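Local structure of endo-N-acetyl-beta-D-glucosaminidase (Hypocrea jecorina, 4AC1) at residues D1-F9 against W271-R280; G180-Y191 against F211-L221. The protein probably cleaves within the chitobiose core of N-linked glycans as a family 18 endo-N-acetyl-beta-D-glucosaminidase, and deglycosylates the cellulases of its own fungus. All coordinates share one frame; numbering follows the deposited sequence.

Contact 1: residues D1-F9 against W271-R280; sequences DLPRLIVYF and WAQIVTVILR. Unlike the reference sequence in segment 271-280: Val277 (reference Glu). With NAG (2-acetamido-2-deoxy-beta-D-glucopyranose), chain B.
Leu5 reaches from strand 4-9 into the side of helix 271-279, which runs nearly antiparallel (163°), the axes 9.7 Å apart at closest. Its two methyls divide the work: CD1 lies 3.6 Å from Val275 CG1 and also meets CZ3 of Trp271, while CD2 sits 3.4 Å from Thr276 OG1. That hydroxyl donates to Ala272 O, on the carbonyl face opposite to Thr276 N. Val7 CG2 adds a 4.0 Å contact to Trp271 CZ3, and Pro3, behind a cis peptide bond, sets CG 3.6 Å from Leu279 CB. The buried end is packed by methyls and the indole, its few polar atoms paired within the helix, Ala32 N also partnering Thr276 OG1; here the last helix closes a strand of the GH18 barrel from outside.

Pro3 CD, over one face of the Arg280 guanidinium, leads to the polar side. Arg280 makes a salt bridge to Asp1 OD2 through NH2 (2.6 Å), with a weak second bond from NH1; NH2 also donates to Pro3 O (2.9 Å), and water 1 links NE to the same oxygen. Two acceptors, each 25° off its plane, and a water fix the guanidinium, tying the exposed N-terminus to the helix's C-terminal end.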
loop_
_atom_site.group_PDB
_atom_site.type_symbol
_atom_site.label_atom_id
_atom_site.label_comp_id
_atom_site.label_asym_id
_atom_site.label_seq_id
_atom_site.Cartn_x
_atom_site.Cartn_y
_atom_site.Cartn_z
ATOM N N ASP A 1 -5.704 -3.550 14.978
ATOM C CA ASP A 1 -7.168 -3.808 15.023
ATOM C C ASP A 1 -7.738 -4.025 13.619
ATOM O O ASP A 1 -7.803 -3.103 12.795
ATOM C CB ASP A 1 -7.919 -2.678 15.729
ATOM C CG ASP A 1 -9.428 -2.858 15.649
ATOM O OD1 ASP A 1 -9.964 -3.812 16.261
ATOM O OD2 ASP A 1 -10.074 -2.061 14.957
ATOM N N LEU A 2 -8.150 -5.262 13.373
ATOM C CA LEU A 2 -8.665 -5.686 12.082
ATOM C C LEU A 2 -10.168 -5.452 12.049
ATOM O O LEU A 2 -10.848 -5.598 13.081
ATOM C CB LEU A 2 -8.372 -7.167 11.875
ATOM C CG LEU A 2 -6.906 -7.598 11.925
ATOM C CD1 LEU A 2 -6.811 -9.085 11.709
ATOM C CD2 LEU A 2 -6.053 -6.855 10.897
ATOM N N PRO A 3 -10.719 -5.126 10.876
ATOM C CA PRO A 3 -10.062 -5.020 9.577
ATOM C C PRO A 3 -9.432 -3.650 9.334
ATOM O O PRO A 3 -9.955 -2.622 9.771
ATOM C CB PRO A 3 -11.224 -5.231 8.601
ATOM C CG PRO A 3 -12.387 -4.629 9.301
ATOM C CD PRO A 3 -12.185 -4.988 10.752
ATOM N N ARG A 4 -8.316 -3.644 8.620
ATOM C CA ARG A 4 -7.680 -2.393 8.203
ATOM C C ARG A 4 -8.461 -1.782 7.046
ATOM O O ARG A 4 -9.056 -2.509 6.229
ATOM C CB ARG A 4 -6.238 -2.642 7.769
ATOM C CG ARG A 4 -5.411 -3.384 8.814
ATOM C CD ARG A 4 -4.016 -3.651 8.297
ATOM N NE ARG A 4 -3.235 -4.558 9.142
ATOM C CZ ARG A 4 -3.218 -5.885 9.020
ATOM N NH1 ARG A 4 -3.980 -6.487 8.127
ATOM N NH2 ARG A 4 -2.431 -6.622 9.798
ATOM N N LEU A 5 -8.487 -0.451 6.996
ATOM C CA LEU A 5 -8.976 0.268 5.832
ATOM C C LEU A 5 -7.873 1.207 5.408
ATOM O O LEU A 5 -7.524 2.144 6.139
ATOM C CB LEU A 5 -10.260 1.052 6.126
ATOM C CG LEU A 5 -10.801 1.899 4.962
ATOM C CD1 LEU A 5 -11.078 1.049 3.705
ATOM C CD2 LEU A 5 -12.044 2.683 5.367
ATOM N N ILE A 6 -7.321 0.942 4.232
ATOM C CA ILE A 6 -6.092 1.563 3.775
ATOM C C ILE A 6 -6.371 2.297 2.481
ATOM O O ILE A 6 -7.001 1.744 1.587
ATOM C CB ILE A 6 -5.048 0.471 3.496
ATOM C CG1 ILE A 6 -4.723 -0.297 4.786
ATOM C CG2 ILE A 6 -3.779 1.049 2.848
ATOM C CD1 ILE A 6 -4.548 -1.780 4.588
ATOM N N VAL A 7 -5.930 3.542 2.383
ATOM C CA VAL A 7 -6.106 4.342 1.166
ATOM C C VAL A 7 -4.742 4.816 0.671
ATOM O O VAL A 7 -3.968 5.431 1.434
ATOM C CB VAL A 7 -7.004 5.567 1.420
ATOM C CG1 VAL A 7 -6.947 6.553 0.231
ATOM C CG2 VAL A 7 -8.431 5.125 1.709
ATOM N N TYR A 8 -4.436 4.500 -0.587
ATOM C CA TYR A 8 -3.271 5.045 -1.267
ATOM C C TYR A 8 -3.569 6.443 -1.793
ATOM O O TYR A 8 -4.631 6.684 -2.393
ATOM C CB TYR A 8 -2.871 4.158 -2.437
ATOM C CG TYR A 8 -2.169 2.857 -2.079
ATOM C CD1 TYR A 8 -2.879 1.680 -1.829
ATOM C CD2 TYR A 8 -0.775 2.804 -2.007
ATOM C CE1 TYR A 8 -2.215 0.495 -1.502
ATOM C CE2 TYR A 8 -0.105 1.624 -1.696
ATOM C CZ TYR A 8 -0.834 0.477 -1.447
ATOM O OH TYR A 8 -0.190 -0.705 -1.146
ATOM N N PHE A 9 -2.619 7.351 -1.565
ATOM C CA PHE A 9 -2.756 8.770 -1.883
ATOM C C PHE A 9 -1.567 9.145 -2.773
ATOM O O PHE A 9 -0.493 9.505 -2.267
ATOM C CB PHE A 9 -2.757 9.558 -0.562
ATOM C CG PHE A 9 -3.068 11.032 -0.701
ATOM C CD1 PHE A 9 -4.381 11.484 -0.804
ATOM C CD2 PHE A 9 -2.041 11.969 -0.676
ATOM C CE1 PHE A 9 -4.655 12.856 -0.920
ATOM C CE2 PHE A 9 -2.301 13.331 -0.786
ATOM C CZ PHE A 9 -3.612 13.776 -0.907
ATOM N N TRP A 271 -16.154 6.671 -0.991
ATOM C CA TRP A 271 -15.647 5.310 -1.073
ATOM C C TRP A 271 -15.315 4.767 0.322
ATOM O O TRP A 271 -15.766 3.696 0.697
ATOM C CB TRP A 271 -14.399 5.266 -1.964
ATOM C CG TRP A 271 -13.847 3.884 -2.189
ATOM C CD1 TRP A 271 -14.205 3.019 -3.183
ATOM C CD2 TRP A 271 -12.851 3.215 -1.408
ATOM N NE1 TRP A 271 -13.492 1.853 -3.074
ATOM C CE2 TRP A 271 -12.649 1.945 -1.992
ATOM C CE3 TRP A 271 -12.103 3.566 -0.274
ATOM C CZ2 TRP A 271 -11.742 1.022 -1.473
ATOM C CZ3 TRP A 271 -11.192 2.643 0.235
ATOM C CH2 TRP A 271 -11.009 1.391 -0.370
ATOM N N ALA A 272 -14.533 5.529 1.092
ATOM C CA ALA A 272 -14.153 5.098 2.437
ATOM C C ALA A 272 -15.340 4.943 3.376
ATOM O O ALA A 272 -15.318 4.073 4.233
ATOM C CB ALA A 272 -13.103 6.033 3.035
ATOM N N GLN A 273 -16.365 5.780 3.210
ATOM C CA GLN A 273 -17.621 5.605 3.946
ATOM C C GLN A 273 -18.307 4.273 3.616
ATOM O O GLN A 273 -18.687 3.524 4.505
ATOM C CB GLN A 273 -18.576 6.765 3.655
ATOM C CG GLN A 273 -18.108 8.111 4.170
ATOM C CD GLN A 273 -19.029 9.246 3.786
ATOM O OE1 GLN A 273 -19.480 9.330 2.644
ATOM N NE2 GLN A 273 -19.270 10.152 4.721
ATOM N N ILE A 274 -18.429 3.973 2.326
ATOM C CA ILE A 274 -19.040 2.723 1.885
ATOM C C ILE A 274 -18.258 1.510 2.377
ATOM O O ILE A 274 -18.830 0.545 2.896
ATOM C CB ILE A 274 -19.207 2.706 0.340
ATOM C CG1 ILE A 274 -20.270 3.735 -0.064
ATOM C CG2 ILE A 274 -19.568 1.306 -0.165
ATOM C CD1 ILE A 274 -20.549 3.817 -1.532
ATOM N N VAL A 275 -16.937 1.557 2.230
ATOM C CA VAL A 275 -16.116 0.423 2.667
ATOM C C VAL A 275 -16.095 0.284 4.190
ATOM O O VAL A 275 -16.007 -0.819 4.698
ATOM C CB VAL A 275 -14.701 0.451 2.031
ATOM C CG1 VAL A 275 -13.896 -0.748 2.455
ATOM C CG2 VAL A 275 -14.828 0.447 0.529
ATOM N N THR A 276 -16.203 1.397 4.909
ATOM C CA THR A 276 -16.383 1.332 6.360
ATOM C C THR A 276 -17.689 0.603 6.720
ATOM O O THR A 276 -17.705 -0.231 7.641
ATOM C CB THR A 276 -16.323 2.723 7.009
ATOM O OG1 THR A 276 -15.003 3.270 6.850
ATOM C CG2 THR A 276 -16.637 2.641 8.503
ATOM N N VAL A 277 -18.773 0.882 5.987
ATOM C CA VAL A 277 -20.027 0.158 6.243
ATOM C C VAL A 277 -19.880 -1.341 5.958
ATOM O O VAL A 277 -20.476 -2.175 6.643
ATOM C CB VAL A 277 -21.241 0.712 5.468
ATOM C CG1 VAL A 277 -22.522 0.032 5.948
ATOM C CG2 VAL A 277 -21.400 2.196 5.663
ATOM N N ILE A 278 -19.081 -1.691 4.958
ATOM C CA ILE A 278 -18.811 -3.095 4.655
ATOM C C ILE A 278 -17.996 -3.784 5.763
ATOM O O ILE A 278 -18.334 -4.895 6.206
ATOM C CB ILE A 278 -18.086 -3.232 3.291
ATOM C CG1 ILE A 278 -19.016 -2.795 2.156
ATOM C CG2 ILE A 278 -17.536 -4.654 3.099
ATOM C CD1 ILE A 278 -18.333 -2.692 0.790
ATOM N N LEU A 279 -16.926 -3.136 6.219
ATOM C CA LEU A 279 -15.972 -3.767 7.119
ATOM C C LEU A 279 -16.384 -3.686 8.574
ATOM O O LEU A 279 -16.054 -4.566 9.378
ATOM C CB LEU A 279 -14.628 -3.074 6.979
ATOM C CG LEU A 279 -13.885 -3.295 5.670
ATOM C CD1 LEU A 279 -12.611 -2.434 5.657
ATOM C CD2 LEU A 279 -13.561 -4.776 5.470
ATOM N N ARG A 280 -17.062 -2.596 8.912
ATOM C CA ARG A 280 -17.484 -2.328 10.280
ATOM C C ARG A 280 -18.957 -1.909 10.318
ATOM O O ARG A 280 -19.274 -0.768 10.665
ATOM C CB ARG A 280 -16.582 -1.261 10.913
ATOM C CG ARG A 280 -15.143 -1.722 11.133
ATOM C CD ARG A 280 -14.258 -0.660 11.771
ATOM N NE ARG A 280 -12.856 -1.067 11.702
ATOM C CZ ARG A 280 -12.196 -1.689 12.674
ATOM N NH1 ARG A 280 -12.792 -1.962 13.839
ATOM N NH2 ARG A 280 -10.928 -2.029 12.490
HETATM C C1 NAG B . -23.572 -6.673 2.466
HETATM C C2 NAG B . -24.535 -5.497 2.646
HETATM C C3 NAG B . -25.760 -5.855 3.493
HETATM C C4 NAG B . -26.337 -7.230 3.169
HETATM C C5 NAG B . -25.252 -8.297 3.009
HETATM C C6 NAG B . -25.818 -9.615 2.485
HETATM C C7 NAG B . -23.512 -3.294 2.518
HETATM C C8 NAG B . -22.782 -2.208 3.246
HETATM N N2 NAG B . -23.831 -4.368 3.232
HETATM O O3 NAG B . -26.781 -4.906 3.273
HETATM O O4 NAG B . -27.222 -7.591 4.209
HETATM O O5 NAG B . -24.272 -7.847 2.094
HETATM O O6 NAG B . -26.417 -9.453 1.212
HETATM O O7 NAG B . -23.787 -3.165 1.327
HETATM O O HOH W 1 -11.495 -0.097 9.395
#

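Contact 2: residues G180-Y191 against F211-L221. With ZN (zinc ion), chain K; ACT (acetate ion), chain D.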
loop_
_atom_site.group_PDB
_atom_site.type_symbol
_atom_site.label_atom_id
_atom_site.label_comp_id
_atom_site.label_asym_id
_atom_site.label_seq_id
_atom_site.Cartn_x
_atom_site.Cartn_y
_atom_site.Cartn_z
ATOM N N GLY A 180 8.612 -13.282 6.946
ATOM C CA GLY A 180 7.186 -13.103 7.247
ATOM C C GLY A 180 6.892 -12.456 8.583
ATOM O O GLY A 180 5.946 -11.684 8.712
ATOM N N ASN A 181 7.696 -12.777 9.589
ATOM C CA ASN A 181 7.541 -12.163 10.909
ATOM C C ASN A 181 7.905 -10.676 10.922
ATOM O O ASN A 181 7.593 -9.978 11.881
ATOM C CB ASN A 181 8.377 -12.915 11.952
ATOM C CG ASN A 181 9.865 -12.830 11.674
ATOM O OD1 ASN A 181 10.303 -12.972 10.527
ATOM N ND2 ASN A 181 10.654 -12.613 12.723
ATOM N N ASP A 182 8.577 -10.210 9.868
ATOM C CA ASP A 182 8.960 -8.803 9.721
ATOM C C ASP A 182 7.972 -8.038 8.846
ATOM O O ASP A 182 8.104 -6.829 8.663
ATOM C CB ASP A 182 10.331 -8.683 9.062
ATOM C CG ASP A 182 11.432 -9.385 9.822
ATOM O OD1 ASP A 182 11.294 -9.673 11.031
ATOM O OD2 ASP A 182 12.471 -9.650 9.187
ATOM N N ILE A 183 6.987 -8.735 8.291
ATOM C CA ILE A 183 6.055 -8.138 7.333
ATOM C C ILE A 183 4.693 -8.097 7.997
ATOM O O ILE A 183 4.183 -9.121 8.440
ATOM C CB ILE A 183 6.009 -8.954 6.018
ATOM C CG1 ILE A 183 7.355 -8.873 5.286
ATOM C CG2 ILE A 183 4.855 -8.477 5.137
ATOM C CD1 ILE A 183 7.557 -9.956 4.246
ATOM N N ASP A 184 4.108 -6.912 8.067
ATOM C CA ASP A 184 2.835 -6.756 8.771
ATOM C C ASP A 184 1.633 -7.239 7.969
ATOM O O ASP A 184 0.738 -7.862 8.534
ATOM C CB ASP A 184 2.662 -5.328 9.297
ATOM C CG ASP A 184 3.723 -4.978 10.289
ATOM O OD1 ASP A 184 3.632 -5.452 11.446
ATOM O OD2 ASP A 184 4.708 -4.313 9.928
ATOM N N TRP A 185 1.619 -6.949 6.665
ATOM C CA TRP A 185 0.570 -7.462 5.781
ATOM C C TRP A 185 0.937 -7.256 4.320
ATOM O O TRP A 185 1.933 -6.585 3.998
ATOM C CB TRP A 185 -0.820 -6.860 6.093
ATOM C CG TRP A 185 -1.021 -5.439 5.651
ATOM C CD1 TRP A 185 -1.431 -5.017 4.417
ATOM C CD2 TRP A 185 -0.835 -4.252 6.440
ATOM N NE1 TRP A 185 -1.506 -3.651 4.378
ATOM C CE2 TRP A 185 -1.158 -3.156 5.610
ATOM C CE3 TRP A 185 -0.422 -4.005 7.761
ATOM C CZ2 TRP A 185 -1.061 -1.834 6.041
ATOM C CZ3 TRP A 185 -0.346 -2.691 8.195
ATOM C CH2 TRP A 185 -0.662 -1.620 7.331
ATOM N N TYR A 186 0.116 -7.855 3.458
ATOM C CA TYR A 186 0.248 -7.769 2.016
ATOM C C TYR A 186 -0.946 -7.009 1.441
ATOM O O TYR A 186 -2.102 -7.434 1.596
ATOM C CB TYR A 186 0.334 -9.178 1.415
ATOM C CG TYR A 186 1.486 -10.007 1.950
ATOM C CD1 TYR A 186 2.762 -9.883 1.402
ATOM C CD2 TYR A 186 1.299 -10.919 2.999
ATOM C CE1 TYR A 186 3.823 -10.615 1.891
ATOM C CE2 TYR A 186 2.374 -11.671 3.495
ATOM C CZ TYR A 186 3.622 -11.518 2.921
ATOM O OH TYR A 186 4.674 -12.262 3.423
ATOM N N ASN A 187 -0.657 -5.871 0.816
ATOM C CA ASN A 187 -1.647 -5.069 0.101
ATOM C C ASN A 187 -1.884 -5.754 -1.229
ATOM O O ASN A 187 -1.210 -5.476 -2.223
ATOM C CB ASN A 187 -1.097 -3.661 -0.114
ATOM C CG ASN A 187 -1.007 -2.884 1.171
ATOM O OD1 ASN A 187 -2.024 -2.641 1.829
ATOM N ND2 ASN A 187 0.218 -2.507 1.552
ATOM N N THR A 188 -2.827 -6.687 -1.232
ATOM C CA THR A 188 -2.873 -7.670 -2.311
ATOM C C THR A 188 -3.732 -7.154 -3.462
ATOM O O THR A 188 -4.898 -6.797 -3.272
ATOM C CB THR A 188 -3.327 -9.043 -1.775
ATOM O OG1 THR A 188 -2.466 -9.443 -0.701
ATOM C CG2 THR A 188 -3.229 -10.117 -2.833
ATOM N N GLN A 189 -3.127 -7.060 -4.646
ATOM C CA GLN A 189 -3.792 -6.397 -5.766
ATOM C C GLN A 189 -4.720 -7.362 -6.517
ATOM O O GLN A 189 -4.263 -8.144 -7.360
ATOM C CB GLN A 189 -2.760 -5.763 -6.705
ATOM C CG GLN A 189 -1.677 -4.959 -5.983
ATOM C CD GLN A 189 -0.829 -4.115 -6.917
ATOM O OE1 GLN A 189 -1.357 -3.519 -7.852
ATOM N NE2 GLN A 189 0.474 -4.055 -6.677
ATOM N N PHE A 190 -6.014 -7.311 -6.183
ATOM C CA PHE A 190 -7.056 -8.085 -6.874
ATOM C C PHE A 190 -7.611 -7.279 -8.054
ATOM O O PHE A 190 -8.801 -6.914 -8.095
ATOM C CB PHE A 190 -8.201 -8.475 -5.919
ATOM C CG PHE A 190 -7.810 -9.468 -4.842
ATOM C CD1 PHE A 190 -7.219 -9.042 -3.648
ATOM C CD2 PHE A 190 -8.065 -10.828 -5.011
ATOM C CE1 PHE A 190 -6.875 -9.957 -2.659
ATOM C CE2 PHE A 190 -7.730 -11.752 -4.024
ATOM C CZ PHE A 190 -7.136 -11.311 -2.840
ATOM N N TYR A 191 -6.740 -7.002 -9.011
ATOM C CA TYR A 191 -7.102 -6.236 -10.199
ATOM C C TYR A 191 -6.016 -6.390 -11.255
ATOM O O TYR A 191 -5.034 -7.105 -11.028
ATOM C CB TYR A 191 -7.391 -4.765 -9.862
ATOM C CG TYR A 191 -6.420 -4.053 -8.938
ATOM C CD1 TYR A 191 -5.298 -3.380 -9.437
ATOM C CD2 TYR A 191 -6.692 -3.947 -7.566
ATOM C CE1 TYR A 191 -4.426 -2.667 -8.585
ATOM C CE2 TYR A 191 -5.845 -3.241 -6.714
ATOM C CZ TYR A 191 -4.719 -2.607 -7.220
ATOM O OH TYR A 191 -3.911 -1.912 -6.342
ATOM N N PHE A 211 -0.778 -17.879 3.426
ATOM C CA PHE A 211 -0.847 -16.465 3.804
ATOM C C PHE A 211 -2.070 -16.255 4.682
ATOM O O PHE A 211 -3.198 -16.386 4.208
ATOM C CB PHE A 211 -0.865 -15.552 2.564
ATOM C CG PHE A 211 0.366 -15.685 1.712
ATOM C CD1 PHE A 211 1.521 -14.954 2.002
ATOM C CD2 PHE A 211 0.388 -16.568 0.636
ATOM C CE1 PHE A 211 2.672 -15.104 1.228
ATOM C CE2 PHE A 211 1.530 -16.715 -0.140
ATOM C CZ PHE A 211 2.676 -15.987 0.160
ATOM N N ALA A 212 -1.843 -15.938 5.957
ATOM C CA ALA A 212 -2.924 -15.799 6.937
ATOM C C ALA A 212 -3.898 -14.697 6.551
ATOM O O ALA A 212 -3.487 -13.633 6.082
ATOM C CB ALA A 212 -2.350 -15.520 8.326
ATOM N N PRO A 213 -5.201 -14.936 6.756
ATOM C CA PRO A 213 -6.182 -13.888 6.476
ATOM C C PRO A 213 -5.829 -12.535 7.106
ATOM O O PRO A 213 -5.997 -11.498 6.475
ATOM C CB PRO A 213 -7.471 -14.440 7.099
ATOM C CG PRO A 213 -7.324 -15.904 6.984
ATOM C CD PRO A 213 -5.854 -16.182 7.218
ATOM N N ALA A 214 -5.319 -12.547 8.339
ATOM C CA ALA A 214 -4.915 -11.315 9.013
ATOM C C ALA A 214 -3.866 -10.532 8.226
ATOM O O ALA A 214 -3.756 -9.314 8.389
ATOM C CB ALA A 214 -4.407 -11.610 10.435
ATOM N N LYS A 215 -3.099 -11.214 7.380
ATOM C CA LYS A 215 -2.061 -10.536 6.595
ATOM C C LYS A 215 -2.436 -10.304 5.136
ATOM O O LYS A 215 -1.630 -9.768 4.382
ATOM C CB LYS A 215 -0.749 -11.305 6.662
ATOM C CG LYS A 215 -0.219 -11.479 8.058
ATOM C CD LYS A 215 1.057 -12.273 7.989
ATOM C CE LYS A 215 2.172 -11.308 7.736
ATOM N NZ LYS A 215 3.513 -11.943 7.766
ATOM N N VAL A 216 -3.638 -10.701 4.731
ATOM C CA VAL A 216 -4.061 -10.501 3.340
ATOM C C VAL A 216 -5.138 -9.412 3.285
ATOM O O VAL A 216 -6.298 -9.641 3.640
ATOM C CB VAL A 216 -4.553 -11.815 2.686
ATOM C CG1 VAL A 216 -4.889 -11.570 1.224
ATOM C CG2 VAL A 216 -3.489 -12.891 2.806
ATOM N N VAL A 217 -4.715 -8.219 2.896
ATOM C CA VAL A 217 -5.605 -7.090 2.648
ATOM C C VAL A 217 -6.078 -7.171 1.201
ATOM O O VAL A 217 -5.280 -7.340 0.272
ATOM C CB VAL A 217 -4.869 -5.752 2.913
ATOM C CG1 VAL A 217 -5.601 -4.577 2.307
ATOM C CG2 VAL A 217 -4.713 -5.544 4.404
ATOM N N ALA A 218 -7.398 -7.107 1.039
ATOM C CA ALA A 218 -8.034 -7.143 -0.285
ATOM C C ALA A 218 -7.941 -5.809 -1.000
ATOM O O ALA A 218 -8.694 -4.874 -0.707
ATOM C CB ALA A 218 -9.462 -7.583 -0.157
ATOM N N GLY A 219 -7.008 -5.721 -1.940
ATOM C CA GLY A 219 -6.824 -4.517 -2.716
ATOM C C GLY A 219 -7.849 -4.358 -3.809
ATOM O O GLY A 219 -8.190 -5.331 -4.502
ATOM N N GLN A 220 -8.298 -3.122 -3.972
ATOM C CA GLN A 220 -9.359 -2.753 -4.916
ATOM C C GLN A 220 -9.047 -1.463 -5.654
ATOM O O GLN A 220 -8.582 -0.481 -5.063
ATOM C CB GLN A 220 -10.670 -2.549 -4.154
ATOM C CG GLN A 220 -11.243 -3.831 -3.570
ATOM C CD GLN A 220 -11.876 -4.685 -4.640
ATOM O OE1 GLN A 220 -13.036 -4.479 -4.992
ATOM N NE2 GLN A 220 -11.118 -5.637 -5.172
ATOM N N LEU A 221 -9.318 -1.459 -6.952
ATOM C CA LEU A 221 -9.394 -0.202 -7.678
ATOM C C LEU A 221 -10.610 0.589 -7.184
ATOM O O LEU A 221 -11.688 0.027 -6.988
ATOM C CB LEU A 221 -9.510 -0.446 -9.188
ATOM C CG LEU A 221 -8.304 -1.075 -9.884
ATOM C CD1 LEU A 221 -8.627 -1.305 -11.352
ATOM C CD2 LEU A 221 -7.058 -0.212 -9.755
HETATM ZN ZN ZN K . 13.507 -10.778 10.373
HETATM C C ACT D . -0.800 -0.654 -6.501
HETATM O O ACT D . -1.837 -0.554 -7.192
HETATM O OXT ACT D . 0.283 -0.684 -7.126
HETATM C CH3 ACT D . -0.878 -0.758 -5.013
HETATM O O HOH W 2 12.733 -12.690 9.733
HETATM O O HOH W 3 -11.439 -7.397 -7.574
HETATM O O HOH W 4 -10.413 -3.917 -8.035
HETATM O O HOH W 5 15.385 -11.380 10.506
HETATM O O HOH W 6 14.625 -10.822 8.287
HETATM O O HOH W 7 14.254 -9.042 11.672
#
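Strands 185-189 and 216-221 are parallel neighbours in the (beta/alpha)8 barrel of family 18, joined through helix 201-208 as a beta-alpha-beta unit; their short axes diverge by 38° and approach to 4.8 Å.

Backbone bonds set the register. Tyr186 N donates to Lys215 O, Tyr186 O accepts from Val217 N, Thr188 N donates to Val217 O, and Gly219 N closes on Thr188 O at 2.7 Å; the next bond, Phe190 N to Gly219 O, is weak.

The charged side chain that crosses between the segments is Lys215. A bend at chi3 (86°) brings NZ to Gly180 O at 2.6 Å, with a weak bond to Ile183 O; Gln176 also binds this ammonium. Gly180 O takes the N-H of Ile183 from its other face.

Aromatic rings carry the side-chain packing. Phe211 turns its edge to the face of Tyr186 in a T-shaped pair, centroids 5.4 Å apart. Tyr191 is sandwiched between Gln189 CB and Leu221 CD2, the latter making a CH-pi contact 3.8 Å from the ring centroid. Val217 CG2 packs 3.3 Å from Trp185 CD1, and the indole is tied by NE1 to Asn187 OD1.

Ligands mark both ends: Asp182 binds one zinc, Gln189 shares another with Glu127, and Tyr191 OH donates to O of an acetate, probably from the crystallisation liquor, at 2.6 Å.

Both contacts rest on the same barrel sheet; contact 2 lies within it, while contact 1 joins it to the outer helical layer. Contact 2 joins two adjacent strands, is buried, and covers 773 Å² with backbone hydrogen bonds as its main cement; contact 1 packs a strand against a helix, buries 474 Å², has no backbone-to-backbone bond across it, and ends in a salt bridge at the surface. They meet across the barrel interior, where Ile6 CD1 lies 3.6 Å from Trp185 NE1 and Tyr8 OH packs on Asn187 CB. At the rim, Arg4 NH1 probably hydrogen-bonds Ala214 O. Strand 4-9 thus turns Leu5 outward to helix 271-279 and its other face inward to strand 185-189.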